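Local coordinates for protein gamma-glutamyl phosphate reductase (PDB 1VLU) that catalyses the NADPH-dependent reduction of gamma-glutamyl phosphate to glutamate gamma-semialdehyde and phosphate, the second step of proline biosynthesis from glutamate, at residues V298-A309 with S343-V351. Residues are numbered along the deposited sequence; the frame is centred on the assembly and turned at random.
Sequences VTIHATKDLKTA and SLDLAAKFV
At one margin of a parallel beta sheet, the short strand 301-302, outermost within this chain, pairs with strand 347-350, matching His-301 with Ala-347 and Ala-302 with Ala-348. Leu-346 O accepts a nearly straight hydrogen bond in its carbonyl plane from His-301 N (3.1 Å, 177°) and a weak one from His-301 ND1. Ala-348 N donates to His-301 O at 3.2 Å, and Thr-303 N gives a weak hydrogen bond to Ala-348 O. Asp-345 OD1 comes within 3.5 Å of His-301 ND1, the carboxylate almost perpendicular to the imidazole; Asp-345 OD2 forms a salt bridge with Arg-224. Beyond Thr-303, the N-cap, the first turns (304-309) of helix 304-317 run at 87° to strand 347-350 in the parallel alpha/beta domain of this aldehyde dehydrogenase-like reductase. Ile-300 CG2 and Leu-306 CD2 meet Ala-348 CB against helix 285-296. Leu-306, its CG trans to N (chi1 177°), lays CD1 over one face of Phe-350, 3.7 Å from the ring centroid, a CH-pi contact. Ala-309 CB lies at that ring's edge. An alanine in place of Phe-350 would probably leave Leu-306 CD1 and the edge-to-face Trp-285 without their aromatic partner. A water accepts from Phe-350 N and donates to Asp-305 OD1 (2.7 Å).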
ATOM      1  N   VAL A 298      10.168  -9.233  31.586  1.00 69.02           N
ATOM      2  CA  VAL A 298       9.506  -9.472  30.302  1.00 67.19           C
ATOM      3  C   VAL A 298       8.677 -10.759  30.317  1.00 66.59           C
ATOM      4  O   VAL A 298       9.158 -11.814  30.748  1.00 65.89           O
ATOM      5  CB  VAL A 298      10.543  -9.517  29.138  1.00 67.77           C
ATOM      6  CG1 VAL A 298       9.869  -9.818  27.803  1.00 67.82           C
ATOM      7  CG2 VAL A 298      11.323  -8.211  29.057  1.00 64.61           C
ATOM      8  N   THR A 299       7.434 -10.656  29.842  1.00 66.50           N
ATOM      9  CA  THR A 299       6.577 -11.820  29.593  1.00 66.10           C
ATOM     10  C   THR A 299       6.879 -12.403  28.225  1.00 65.84           C
ATOM     11  O   THR A 299       6.983 -11.677  27.229  1.00 66.61           O
ATOM     12  CB  THR A 299       5.071 -11.471  29.690  1.00 66.85           C
ATOM     13  OG1 THR A 299       4.773 -11.057  31.028  1.00 70.35           O
ATOM     14  CG2 THR A 299       4.201 -12.680  29.346  1.00 61.69           C
ATOM     15  N   ILE A 300       7.014 -13.723  28.188  1.00 65.46           N
ATOM     16  CA  ILE A 300       7.425 -14.435  26.987  1.00 65.03           C
ATOM     17  C   ILE A 300       6.258 -15.254  26.451  1.00 64.15           C
ATOM     18  O   ILE A 300       5.770 -16.162  27.118  1.00 63.89           O
ATOM     19  CB  ILE A 300       8.683 -15.323  27.270  1.00 65.27           C
ATOM     20  CG1 ILE A 300       9.873 -14.434  27.642  1.00 66.06           C
ATOM     21  CG2 ILE A 300       9.050 -16.178  26.062  1.00 63.26           C
ATOM     22  CD1 ILE A 300      10.977 -15.158  28.350  1.00 69.48           C
ATOM     23  N   HIS A 301       5.809 -14.917  25.247  1.00 64.22           N
ATOM     24  CA  HIS A 301       4.734 -15.662  24.605  1.00 66.32           C
ATOM     25  C   HIS A 301       5.293 -16.786  23.738  1.00 66.48           C
ATOM     26  O   HIS A 301       5.574 -16.598  22.547  1.00 68.05           O
ATOM     27  CB  HIS A 301       3.819 -14.725  23.815  1.00 66.63           C
ATOM     28  CG  HIS A 301       3.228 -13.627  24.646  1.00 72.36           C
ATOM     29  ND1 HIS A 301       3.881 -12.433  24.877  1.00 74.83           N
ATOM     30  CD2 HIS A 301       2.050 -13.546  25.310  1.00 72.95           C
ATOM     31  CE1 HIS A 301       3.126 -11.661  25.639  1.00 77.69           C
ATOM     32  NE2 HIS A 301       2.011 -12.313  25.916  1.00 76.13           N
ATOM     33  N   ALA A 302       5.456 -17.952  24.363  1.00 66.63           N
ATOM     34  CA  ALA A 302       6.122 -19.102  23.763  1.00 66.42           C
ATOM     35  C   ALA A 302       5.173 -19.955  22.927  1.00 67.29           C
ATOM     36  O   ALA A 302       3.970 -19.971  23.173  1.00 68.90           O
ATOM     37  CB  ALA A 302       6.755 -19.944  24.852  1.00 65.63           C
ATOM     38  N   THR A 303       5.716 -20.657  21.933  1.00 66.95           N
ATOM     39  CA  THR A 303       4.972 -21.718  21.264  1.00 66.75           C
ATOM     40  C   THR A 303       4.982 -22.918  22.205  1.00 67.21           C
ATOM     41  O   THR A 303       5.865 -23.022  23.068  1.00 67.37           O
ATOM     42  CB  THR A 303       5.576 -22.117  19.880  1.00 67.46           C
ATOM     43  OG1 THR A 303       6.959 -22.475  20.024  1.00 70.08           O
ATOM     44  CG2 THR A 303       5.435 -20.991  18.862  1.00 64.29           C
ATOM     45  N   LYS A 304       4.012 -23.818  22.044  1.00 66.73           N
ATOM     46  CA  LYS A 304       3.872 -24.964  22.945  1.00 65.94           C
ATOM     47  C   LYS A 304       5.181 -25.769  23.062  1.00 65.24           C
ATOM     48  O   LYS A 304       5.662 -26.019  24.176  1.00 64.96           O
ATOM     49  CB  LYS A 304       2.692 -25.856  22.519  1.00 65.61           C
ATOM     50  CG  LYS A 304       2.262 -26.899  23.555  1.00 69.52           C
ATOM     51  N   ASP A 305       5.772 -26.139  21.925  1.00 64.46           N
ATOM     52  CA  ASP A 305       6.962 -27.003  21.929  1.00 64.58           C
ATOM     53  C   ASP A 305       8.196 -26.362  22.579  1.00 62.66           C
ATOM     54  O   ASP A 305       9.024 -27.069  23.166  1.00 63.59           O
ATOM     55  CB  ASP A 305       7.289 -27.518  20.519  1.00 66.06           C
ATOM     56  CG  ASP A 305       7.824 -26.423  19.602  1.00 74.50           C
ATOM     57  OD1 ASP A 305       7.228 -25.317  19.574  1.00 84.91           O
ATOM     58  OD2 ASP A 305       8.841 -26.668  18.910  1.00 77.86           O
ATOM     59  N   LEU A 306       8.302 -25.034  22.488  1.00 60.43           N
ATOM     60  CA  LEU A 306       9.415 -24.295  23.086  1.00 59.61           C
ATOM     61  C   LEU A 306       9.265 -24.164  24.603  1.00 59.27           C
ATOM     62  O   LEU A 306      10.209 -24.450  25.349  1.00 58.53           O
ATOM     63  CB  LEU A 306       9.611 -22.926  22.403  1.00 60.35           C
ATOM     64  CG  LEU A 306      10.703 -22.019  22.988  1.00 60.60           C
ATOM     65  CD1 LEU A 306      11.634 -21.506  21.921  1.00 65.59           C
ATOM     66  CD2 LEU A 306      10.103 -20.858  23.758  1.00 65.23           C
ATOM     67  N   LYS A 307       8.078 -23.747  25.053  1.00 60.58           N
ATOM     68  CA  LYS A 307       7.734 -23.714  26.495  1.00 61.39           C
ATOM     69  C   LYS A 307       7.936 -25.062  27.209  1.00 59.60           C
ATOM     70  O   LYS A 307       8.507 -25.118  28.312  1.00 57.84           O
ATOM     71  CB  LYS A 307       6.298 -23.210  26.707  1.00 62.51           C
ATOM     72  CG  LYS A 307       5.929 -22.986  28.181  1.00 66.58           C
ATOM     73  CD  LYS A 307       4.771 -22.004  28.342  1.00 72.27           C
ATOM     74  CE  LYS A 307       3.455 -22.577  27.829  1.00 72.85           C
ATOM     75  NZ  LYS A 307       3.012 -23.718  28.652  1.00 68.50           N
ATOM     76  N   THR A 308       7.476 -26.139  26.572  1.00 59.50           N
ATOM     77  CA  THR A 308       7.650 -27.493  27.112  1.00 59.83           C
ATOM     78  C   THR A 308       9.126 -27.885  27.221  1.00 57.59           C
ATOM     79  O   THR A 308       9.488 -28.675  28.082  1.00 57.35           O
ATOM     80  CB  THR A 308       6.880 -28.572  26.286  1.00 61.11           C
ATOM     81  OG1 THR A 308       7.363 -28.589  24.936  1.00 69.05           O
ATOM     82  CG2 THR A 308       5.371 -28.292  26.275  1.00 63.88           C
ATOM     83  N   ALA A 309       9.966 -27.330  26.346  1.00 56.40           N
ATOM     84  CA  ALA A 309      11.404 -27.611  26.354  1.00 54.39           C
ATOM     85  C   ALA A 309      12.151 -26.732  27.355  1.00 53.41           C
ATOM     86  O   ALA A 309      13.119 -27.164  27.989  1.00 54.47           O
ATOM     87  CB  ALA A 309      11.982 -27.456  24.951  1.00 53.17           C
ATOM     88  N   SER A 343       3.322  -2.481  27.123  1.00101.14           N
ATOM     89  CA  SER A 343       4.756  -2.295  26.932  1.00101.13           C
ATOM     90  C   SER A 343       5.272  -3.021  25.674  1.00100.73           C
ATOM     91  O   SER A 343       4.901  -2.655  24.551  1.00100.72           O
ATOM     92  CB  SER A 343       5.526  -2.720  28.192  1.00101.49           C
ATOM     93  OG  SER A 343       5.286  -4.082  28.512  1.00101.10           O
ATOM     94  N   LEU A 344       6.125  -4.032  25.870  1.00 99.33           N
ATOM     95  CA  LEU A 344       6.699  -4.844  24.784  1.00 97.75           C
ATOM     96  C   LEU A 344       6.021  -6.212  24.693  1.00 96.41           C
ATOM     97  O   LEU A 344       5.709  -6.831  25.723  1.00 96.88           O
ATOM     98  CB  LEU A 344       8.211  -5.046  24.994  1.00 97.66           C
ATOM     99  CG  LEU A 344       8.995  -5.838  23.935  1.00 97.43           C
ATOM    100  CD1 LEU A 344       9.650  -4.901  22.936  1.00 94.01           C
ATOM    101  CD2 LEU A 344      10.032  -6.746  24.575  1.00 90.81           C
ATOM    102  N   ASP A 345       5.821  -6.683  23.461  1.00 93.85           N
ATOM    103  CA  ASP A 345       5.258  -8.013  23.208  1.00 91.20           C
ATOM    104  C   ASP A 345       6.230  -9.155  23.604  1.00 87.13           C
ATOM    105  O   ASP A 345       6.117  -9.733  24.698  1.00 87.68           O
ATOM    106  CB  ASP A 345       4.824  -8.134  21.735  1.00 91.75           C
ATOM    107  CG  ASP A 345       3.638  -9.092  21.535  1.00 96.12           C
ATOM    108  OD1 ASP A 345       3.453 -10.040  22.348  1.00 95.48           O
ATOM    109  OD2 ASP A 345       2.891  -8.892  20.546  1.00 95.70           O
ATOM    110  N   LEU A 346       7.183  -9.439  22.709  1.00 80.82           N
ATOM    111  CA  LEU A 346       8.127 -10.572  22.785  1.00 74.26           C
ATOM    112  C   LEU A 346       7.525 -11.963  22.685  1.00 69.03           C
ATOM    113  O   LEU A 346       7.082 -12.523  23.675  1.00 68.84           O
ATOM    114  CB  LEU A 346       9.080 -10.495  23.991  1.00 74.23           C
ATOM    115  CG  LEU A 346      10.423 -11.149  23.649  1.00 70.61           C
ATOM    116  CD1 LEU A 346      11.456 -10.103  23.271  1.00 73.60           C
ATOM    117  CD2 LEU A 346      10.937 -11.978  24.770  1.00 73.46           C
ATOM    118  N   ALA A 347       7.526 -12.511  21.470  1.00 64.61           N
ATOM    119  CA  ALA A 347       7.254 -13.933  21.240  1.00 61.17           C
ATOM    120  C   ALA A 347       8.582 -14.691  21.158  1.00 59.28           C
ATOM    121  O   ALA A 347       9.633 -14.094  20.886  1.00 59.33           O
ATOM    122  CB  ALA A 347       6.451 -14.126  19.962  1.00 60.29           C
ATOM    123  N   ALA A 348       8.539 -15.998  21.402  1.00 57.35           N
ATOM    124  CA  ALA A 348       9.717 -16.848  21.249  1.00 54.27           C
ATOM    125  C   ALA A 348       9.363 -18.181  20.607  1.00 54.02           C
ATOM    126  O   ALA A 348       8.408 -18.841  21.011  1.00 54.22           O
ATOM    127  CB  ALA A 348      10.389 -17.066  22.581  1.00 53.53           C
ATOM    128  N   LYS A 349      10.126 -18.570  19.593  1.00 53.49           N
ATOM    129  CA  LYS A 349       9.951 -19.878  18.964  1.00 53.08           C
ATOM    130  C   LYS A 349      11.271 -20.445  18.451  1.00 51.83           C
ATOM    131  O   LYS A 349      12.259 -19.710  18.338  1.00 50.83           O
ATOM    132  CB  LYS A 349       8.911 -19.806  17.846  1.00 53.25           C
ATOM    133  CG  LYS A 349       9.238 -18.864  16.721  1.00 56.92           C
ATOM    134  CD  LYS A 349       7.989 -18.468  15.949  1.00 59.56           C
ATOM    135  CE  LYS A 349       7.196 -17.433  16.721  1.00 63.88           C
ATOM    136  NZ  LYS A 349       6.039 -16.923  15.940  1.00 69.41           N
ATOM    137  N   PHE A 350      11.287 -21.746  18.154  1.00 49.94           N
ATOM    138  CA  PHE A 350      12.495 -22.390  17.631  1.00 50.84           C
ATOM    139  C   PHE A 350      12.732 -22.100  16.148  1.00 51.08           C
ATOM    140  O   PHE A 350      11.795 -21.888  15.381  1.00 52.58           O
ATOM    141  CB  PHE A 350      12.486 -23.911  17.866  1.00 50.63           C
ATOM    142  CG  PHE A 350      12.723 -24.327  19.305  1.00 53.16           C
ATOM    143  CD1 PHE A 350      13.787 -23.800  20.047  1.00 54.20           C
ATOM    144  CD2 PHE A 350      11.901 -25.281  19.907  1.00 54.11           C
ATOM    145  CE1 PHE A 350      14.010 -24.195  21.370  1.00 56.38           C
ATOM    146  CE2 PHE A 350      12.118 -25.686  21.231  1.00 55.39           C
ATOM    147  CZ  PHE A 350      13.177 -25.143  21.961  1.00 53.94           C
ATOM    148  N   VAL A 351      14.003 -22.087  15.762  1.00 50.87           N
ATOM    149  CA  VAL A 351      14.406 -22.037  14.369  1.00 49.33           C
ATOM    150  C   VAL A 351      15.695 -22.828  14.278  1.00 49.98           C
ATOM    151  O   VAL A 351      16.677 -22.496  14.935  1.00 49.96           O
ATOM    152  CB  VAL A 351      14.644 -20.602  13.909  1.00 49.33           C
TER
HETATM  153  O   HOH W   1       8.831 -23.572  18.361  1.00 51.47           O